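Local coordinates for protein tropomodulin (PDB 1PGV) that probably caps the pointed end of actin filaments, limiting their growth and loss, and is represented by its C-terminal leucine-rich-repeat-like domain, at residues A[97-111]-A[125-138]. Numbering follows the deposited sequence.
Sequences SPSLRVLNVESNFLT and TQSIVEFKADNQRQ
L103 and F131 sit at matching positions of strands 102-104 and 130-132, whose axes run parallel within 1° and 4.9 Å apart. A ladder of backbone hydrogen bonds fixes the register: L103 N to E130 O (2.9 Å), K132 N to L103 O and V105 N to K132 O. On the buried face the packing is close: L103 CD2 meets F131 CE2 at 3.9 Å, and V105 CG2 touches A133 CB at 3.6 Å. Beyond the strands, the buried Q136 amide ties the turns together. With CG beside the backbone N (chi1 -63°) and the chain bent again at chi2, NE2 reaches V105 O (2.8 Å) and also A133 O, both near the amide plane, while OE1 accepts from L110 N (3.0 Å) and, weakly, from N108 N. An alanine here would remove that amide and is likely to leave V105 O and L110 N without these partners. The other face, with V102 alongside E130 and N104 alongside K132, is the solvent side, its residues only partly buried. At the C-terminal end of the two segments, near solvent, F109 CE1 stands 3.3 Å above the centre of the R137 guanidinium, the planes 88° apart. Strand 74-76 continues the sheet beside 102-104, and E130 is salt-bridged to R161 in the next strand; helix 90-96 packs on L103 and I128, and helix 112-121, the crossover of this beta-alpha-beta unit, on F131 and A133.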
loop_
_atom_site.group_PDB
_atom_site.type_symbol
_atom_site.label_atom_id
_atom_site.label_comp_id
_atom_site.label_asym_id
_atom_site.label_seq_id
_atom_site.Cartn_x
_atom_site.Cartn_y
_atom_site.Cartn_z
ATOM N N SER A 97 -1.144 -8.691 -6.963
ATOM C CA SER A 97 0.176 -9.107 -6.481
ATOM C C SER A 97 0.270 -10.105 -5.331
ATOM O O SER A 97 -0.358 -9.936 -4.290
ATOM C CB SER A 97 1.003 -7.875 -6.111
ATOM O OG SER A 97 2.302 -8.257 -5.665
ATOM N N PRO A 98 1.068 -11.172 -5.517
ATOM C CA PRO A 98 1.238 -12.176 -4.465
ATOM C C PRO A 98 2.532 -11.897 -3.687
ATOM O O PRO A 98 2.777 -12.479 -2.627
ATOM C CB PRO A 98 1.315 -13.474 -5.255
ATOM C CG PRO A 98 2.109 -13.065 -6.436
ATOM C CD PRO A 98 1.472 -11.725 -6.824
ATOM N N SER A 99 3.339 -10.974 -4.206
ATOM C CA SER A 99 4.629 -10.653 -3.603
ATOM C C SER A 99 4.804 -9.289 -2.941
ATOM O O SER A 99 5.708 -9.112 -2.123
ATOM C CB SER A 99 5.730 -10.828 -4.658
ATOM O OG SER A 99 5.526 -9.957 -5.768
ATOM N N LEU A 100 3.960 -8.318 -3.284
ATOM C CA LEU A 100 4.107 -6.984 -2.704
ATOM C C LEU A 100 3.980 -7.000 -1.186
ATOM O O LEU A 100 2.932 -7.351 -0.639
ATOM C CB LEU A 100 3.075 -6.020 -3.313
ATOM C CG LEU A 100 3.259 -4.537 -2.997
ATOM C CD1 LEU A 100 4.641 -4.067 -3.454
ATOM C CD2 LEU A 100 2.166 -3.734 -3.714
ATOM N N ARG A 101 5.054 -6.596 -0.512
ATOM C CA ARG A 101 5.109 -6.585 0.944
ATOM C C ARG A 101 4.990 -5.208 1.570
ATOM O O ARG A 101 4.458 -5.060 2.668
ATOM C CB ARG A 101 6.431 -7.210 1.403
ATOM C CG ARG A 101 6.646 -8.620 0.906
ATOM C CD ARG A 101 6.185 -9.617 1.937
ATOM N NE ARG A 101 6.910 -9.425 3.190
ATOM C CZ ARG A 101 6.693 -10.126 4.296
ATOM N NH1 ARG A 101 5.768 -11.077 4.308
ATOM N NH2 ARG A 101 7.396 -9.869 5.391
ATOM N N VAL A 102 5.510 -4.201 0.882
ATOM C CA VAL A 102 5.481 -2.844 1.399
ATOM C C VAL A 102 4.980 -1.882 0.329
ATOM O O VAL A 102 5.457 -1.897 -0.801
ATOM C CB VAL A 102 6.896 -2.406 1.854
ATOM C CG1 VAL A 102 6.888 -0.953 2.305
ATOM C CG2 VAL A 102 7.371 -3.308 2.989
ATOM N N LEU A 103 3.990 -1.073 0.691
ATOM C CA LEU A 103 3.435 -0.088 -0.228
ATOM C C LEU A 103 3.432 1.233 0.514
ATOM O O LEU A 103 2.836 1.346 1.585
ATOM C CB LEU A 103 2.008 -0.462 -0.635
ATOM C CG LEU A 103 1.344 0.533 -1.594
ATOM C CD1 LEU A 103 2.154 0.620 -2.877
ATOM C CD2 LEU A 103 -0.093 0.089 -1.885
ATOM N N ASN A 104 4.111 2.228 -0.048
ATOM C CA ASN A 104 4.197 3.540 0.580
ATOM C C ASN A 104 3.675 4.641 -0.342
ATOM O O ASN A 104 4.259 4.907 -1.392
ATOM C CB ASN A 104 5.653 3.832 0.955
ATOM C CG ASN A 104 5.819 5.152 1.675
ATOM O OD1 ASN A 104 4.851 5.892 1.889
ATOM N ND2 ASN A 104 7.053 5.457 2.064
ATOM N N VAL A 105 2.571 5.269 0.052
ATOM C CA VAL A 105 1.978 6.353 -0.731
ATOM C C VAL A 105 1.733 7.574 0.151
ATOM O O VAL A 105 0.817 8.365 -0.099
ATOM C CB VAL A 105 0.627 5.929 -1.362
ATOM C CG1 VAL A 105 0.835 4.785 -2.329
ATOM C CG2 VAL A 105 -0.359 5.536 -0.271
ATOM N N GLU A 106 2.558 7.735 1.182
ATOM C CA GLU A 106 2.395 8.855 2.102
ATOM C C GLU A 106 2.753 10.212 1.490
ATOM O O GLU A 106 3.401 10.289 0.446
ATOM C CB GLU A 106 3.245 8.627 3.358
ATOM C CG GLU A 106 4.729 8.904 3.164
ATOM C CD GLU A 106 5.570 8.497 4.367
ATOM O OE1 GLU A 106 5.139 8.741 5.512
ATOM O OE2 GLU A 106 6.672 7.945 4.162
ATOM N N SER A 107 2.307 11.271 2.158
ATOM C CA SER A 107 2.572 12.651 1.758
ATOM C C SER A 107 2.181 13.034 0.337
ATOM O O SER A 107 2.931 13.726 -0.359
ATOM C CB SER A 107 4.051 12.970 1.990
ATOM O OG SER A 107 4.362 12.885 3.369
ATOM N N ASN A 108 1.006 12.588 -0.095
ATOM C CA ASN A 108 0.521 12.919 -1.429
ATOM C C ASN A 108 -0.828 13.628 -1.324
ATOM O O ASN A 108 -1.101 14.285 -0.318
ATOM C CB ASN A 108 0.411 11.657 -2.291
ATOM C CG ASN A 108 1.773 11.148 -2.739
ATOM O OD1 ASN A 108 2.543 11.883 -3.359
ATOM N ND2 ASN A 108 2.078 9.892 -2.423
ATOM N N PHE A 109 -1.654 13.497 -2.358
ATOM C CA PHE A 109 -2.968 14.137 -2.387
ATOM C C PHE A 109 -4.095 13.116 -2.521
ATOM O O PHE A 109 -5.123 13.385 -3.151
ATOM C CB PHE A 109 -3.028 15.130 -3.553
ATOM C CG PHE A 109 -2.028 16.243 -3.447
ATOM C CD1 PHE A 109 -2.276 17.344 -2.631
ATOM C CD2 PHE A 109 -0.818 16.174 -4.130
ATOM C CE1 PHE A 109 -1.331 18.362 -2.494
ATOM C CE2 PHE A 109 0.134 17.185 -4.002
ATOM C CZ PHE A 109 -0.122 18.280 -3.182
ATOM N N LEU A 110 -3.906 11.946 -1.920
ATOM C CA LEU A 110 -4.911 10.893 -1.988
ATOM C C LEU A 110 -6.058 11.160 -1.020
ATOM O O LEU A 110 -5.849 11.652 0.085
ATOM C CB LEU A 110 -4.268 9.538 -1.678
ATOM C CG LEU A 110 -3.081 9.177 -2.572
ATOM C CD1 LEU A 110 -2.628 7.755 -2.257
ATOM C CD2 LEU A 110 -3.486 9.289 -4.040
ATOM N N THR A 111 -7.275 10.829 -1.441
ATOM C CA THR A 111 -8.452 11.050 -0.607
ATOM C C THR A 111 -8.709 9.899 0.355
ATOM O O THR A 111 -8.317 8.762 0.095
ATOM C CB THR A 111 -9.721 11.219 -1.461
ATOM O OG1 THR A 111 -10.030 9.976 -2.102
ATOM C CG2 THR A 111 -9.513 12.291 -2.514
ATOM N N THR A 125 -5.126 -10.836 -1.646
ATOM C CA THR A 125 -3.965 -11.729 -1.560
ATOM C C THR A 125 -3.259 -11.639 -0.214
ATOM O O THR A 125 -2.510 -12.552 0.174
ATOM C CB THR A 125 -2.921 -11.405 -2.644
ATOM O OG1 THR A 125 -2.339 -10.125 -2.376
ATOM C CG2 THR A 125 -3.558 -11.398 -4.014
ATOM N N GLN A 126 -3.488 -10.539 0.496
ATOM C CA GLN A 126 -2.865 -10.303 1.790
ATOM C C GLN A 126 -1.341 -10.492 1.783
ATOM O O GLN A 126 -0.753 -11.025 2.731
ATOM C CB GLN A 126 -3.525 -11.184 2.859
ATOM C CG GLN A 126 -4.970 -10.749 3.143
ATOM C CD GLN A 126 -5.630 -11.526 4.262
ATOM O OE1 GLN A 126 -5.031 -11.761 5.311
ATOM N NE2 GLN A 126 -6.888 -11.915 4.050
ATOM N N SER A 127 -0.707 -10.038 0.709
ATOM C CA SER A 127 0.746 -10.127 0.590
ATOM C C SER A 127 1.392 -8.971 1.350
ATOM O O SER A 127 2.467 -9.112 1.931
ATOM C CB SER A 127 1.160 -10.069 -0.881
ATOM O OG SER A 127 0.846 -8.805 -1.453
ATOM N N ILE A 128 0.721 -7.820 1.366
ATOM C CA ILE A 128 1.253 -6.638 2.033
ATOM C C ILE A 128 1.315 -6.711 3.558
ATOM O O ILE A 128 0.341 -7.100 4.209
ATOM C CB ILE A 128 0.439 -5.372 1.634
ATOM C CG1 ILE A 128 0.572 -5.131 0.127
ATOM C CG2 ILE A 128 0.918 -4.169 2.428
ATOM C CD1 ILE A 128 -0.274 -3.966 -0.406
ATOM N N VAL A 129 2.464 -6.328 4.123
ATOM C CA VAL A 129 2.643 -6.318 5.576
ATOM C C VAL A 129 2.833 -4.900 6.099
ATOM O O VAL A 129 2.669 -4.639 7.291
ATOM C CB VAL A 129 3.851 -7.184 6.021
ATOM C CG1 VAL A 129 3.667 -8.603 5.523
ATOM C CG2 VAL A 129 5.148 -6.582 5.510
ATOM N N GLU A 130 3.184 -3.980 5.204
ATOM C CA GLU A 130 3.360 -2.588 5.586
ATOM C C GLU A 130 2.677 -1.685 4.562
ATOM O O GLU A 130 3.025 -1.695 3.386
ATOM C CB GLU A 130 4.844 -2.232 5.672
ATOM C CG GLU A 130 5.098 -0.785 6.060
ATOM C CD GLU A 130 6.571 -0.500 6.274
ATOM O OE1 GLU A 130 7.174 -1.142 7.159
ATOM O OE2 GLU A 130 7.126 0.362 5.559
ATOM N N PHE A 131 1.704 -0.908 5.030
ATOM C CA PHE A 131 0.954 0.014 4.176
ATOM C C PHE A 131 1.047 1.392 4.827
ATOM O O PHE A 131 0.478 1.613 5.886
ATOM C CB PHE A 131 -0.511 -0.449 4.083
ATOM C CG PHE A 131 -1.383 0.439 3.237
ATOM C CD1 PHE A 131 -1.938 1.598 3.765
ATOM C CD2 PHE A 131 -1.635 0.120 1.905
ATOM C CE1 PHE A 131 -2.737 2.433 2.975
ATOM C CE2 PHE A 131 -2.432 0.947 1.108
ATOM C CZ PHE A 131 -2.982 2.108 1.649
ATOM N N LYS A 132 1.781 2.308 4.208
ATOM C CA LYS A 132 1.938 3.640 4.777
ATOM C C LYS A 132 1.269 4.656 3.868
ATOM O O LYS A 132 1.496 4.660 2.664
ATOM C CB LYS A 132 3.423 3.985 4.935
ATOM C CG LYS A 132 3.702 5.023 6.035
ATOM C CD LYS A 132 2.875 6.293 5.882
ATOM C CE LYS A 132 3.129 7.265 7.018
ATOM N NZ LYS A 132 2.828 6.685 8.360
ATOM N N ALA A 133 0.457 5.527 4.456
ATOM C CA ALA A 133 -0.253 6.529 3.674
ATOM C C ALA A 133 -0.599 7.771 4.481
ATOM O O ALA A 133 -1.531 8.500 4.130
ATOM C CB ALA A 133 -1.522 5.915 3.109
ATOM N N ASP A 134 0.152 8.032 5.546
ATOM C CA ASP A 134 -0.140 9.189 6.381
ATOM C C ASP A 134 0.305 10.501 5.747
ATOM O O ASP A 134 1.026 10.518 4.752
ATOM C CB ASP A 134 0.529 9.049 7.749
ATOM C CG ASP A 134 -0.327 9.604 8.881
ATOM O OD1 ASP A 134 -1.092 10.571 8.652
ATOM O OD2 ASP A 134 -0.224 9.076 10.008
ATOM N N ASN A 135 -0.154 11.597 6.341
ATOM C CA ASN A 135 0.188 12.940 5.894
ATOM C C ASN A 135 -0.274 13.330 4.500
ATOM O O ASN A 135 0.461 14.000 3.771
ATOM C CB ASN A 135 1.698 13.157 6.003
ATOM C CG ASN A 135 2.190 13.075 7.431
ATOM O OD1 ASN A 135 1.693 13.780 8.315
ATOM N ND2 ASN A 135 3.172 12.214 7.670
ATOM N N GLN A 136 -1.476 12.910 4.117
ATOM C CA GLN A 136 -2.004 13.297 2.812
ATOM C C GLN A 136 -2.431 14.748 3.009
ATOM O O GLN A 136 -2.533 15.209 4.151
ATOM C CB GLN A 136 -3.225 12.457 2.427
ATOM C CG GLN A 136 -2.970 10.957 2.253
ATOM C CD GLN A 136 -1.888 10.649 1.232
ATOM O OE1 GLN A 136 -1.850 11.232 0.148
ATOM N NE2 GLN A 136 -1.008 9.713 1.571
ATOM N N ARG A 137 -2.670 15.469 1.918
ATOM C CA ARG A 137 -3.095 16.861 2.028
ATOM C C ARG A 137 -4.394 16.899 2.828
ATOM O O ARG A 137 -4.559 17.731 3.716
ATOM C CB ARG A 137 -3.293 17.475 0.636
ATOM C CG ARG A 137 -3.832 18.904 0.652
ATOM C CD ARG A 137 -3.014 19.822 1.557
ATOM N NE ARG A 137 -1.662 20.063 1.055
ATOM C CZ ARG A 137 -1.378 20.751 -0.048
ATOM N NH1 ARG A 137 -2.353 21.276 -0.780
ATOM N NH2 ARG A 137 -0.115 20.918 -0.420
ATOM N N GLN A 138 -5.308 15.985 2.506
ATOM C CA GLN A 138 -6.582 15.867 3.219
ATOM C C GLN A 138 -6.337 14.868 4.339
ATOM O O GLN A 138 -6.432 13.662 4.119
ATOM C CB GLN A 138 -7.674 15.290 2.318
ATOM C CG GLN A 138 -8.116 16.149 1.164
ATOM C CD GLN A 138 -9.258 15.503 0.399
ATOM O OE1 GLN A 138 -10.288 15.150 0.978
ATOM N NE2 GLN A 138 -9.079 15.341 -0.907
HETATM O O HOH W 1 3.785 -11.496 2.175
HETATM O O HOH W 2 1.025 15.818 0.882
HETATM O O HOH W 3 -6.702 15.285 -1.932
HETATM O O HOH W 4 -5.319 14.376 0.190
HETATM O O HOH W 5 -6.544 11.308 2.872
#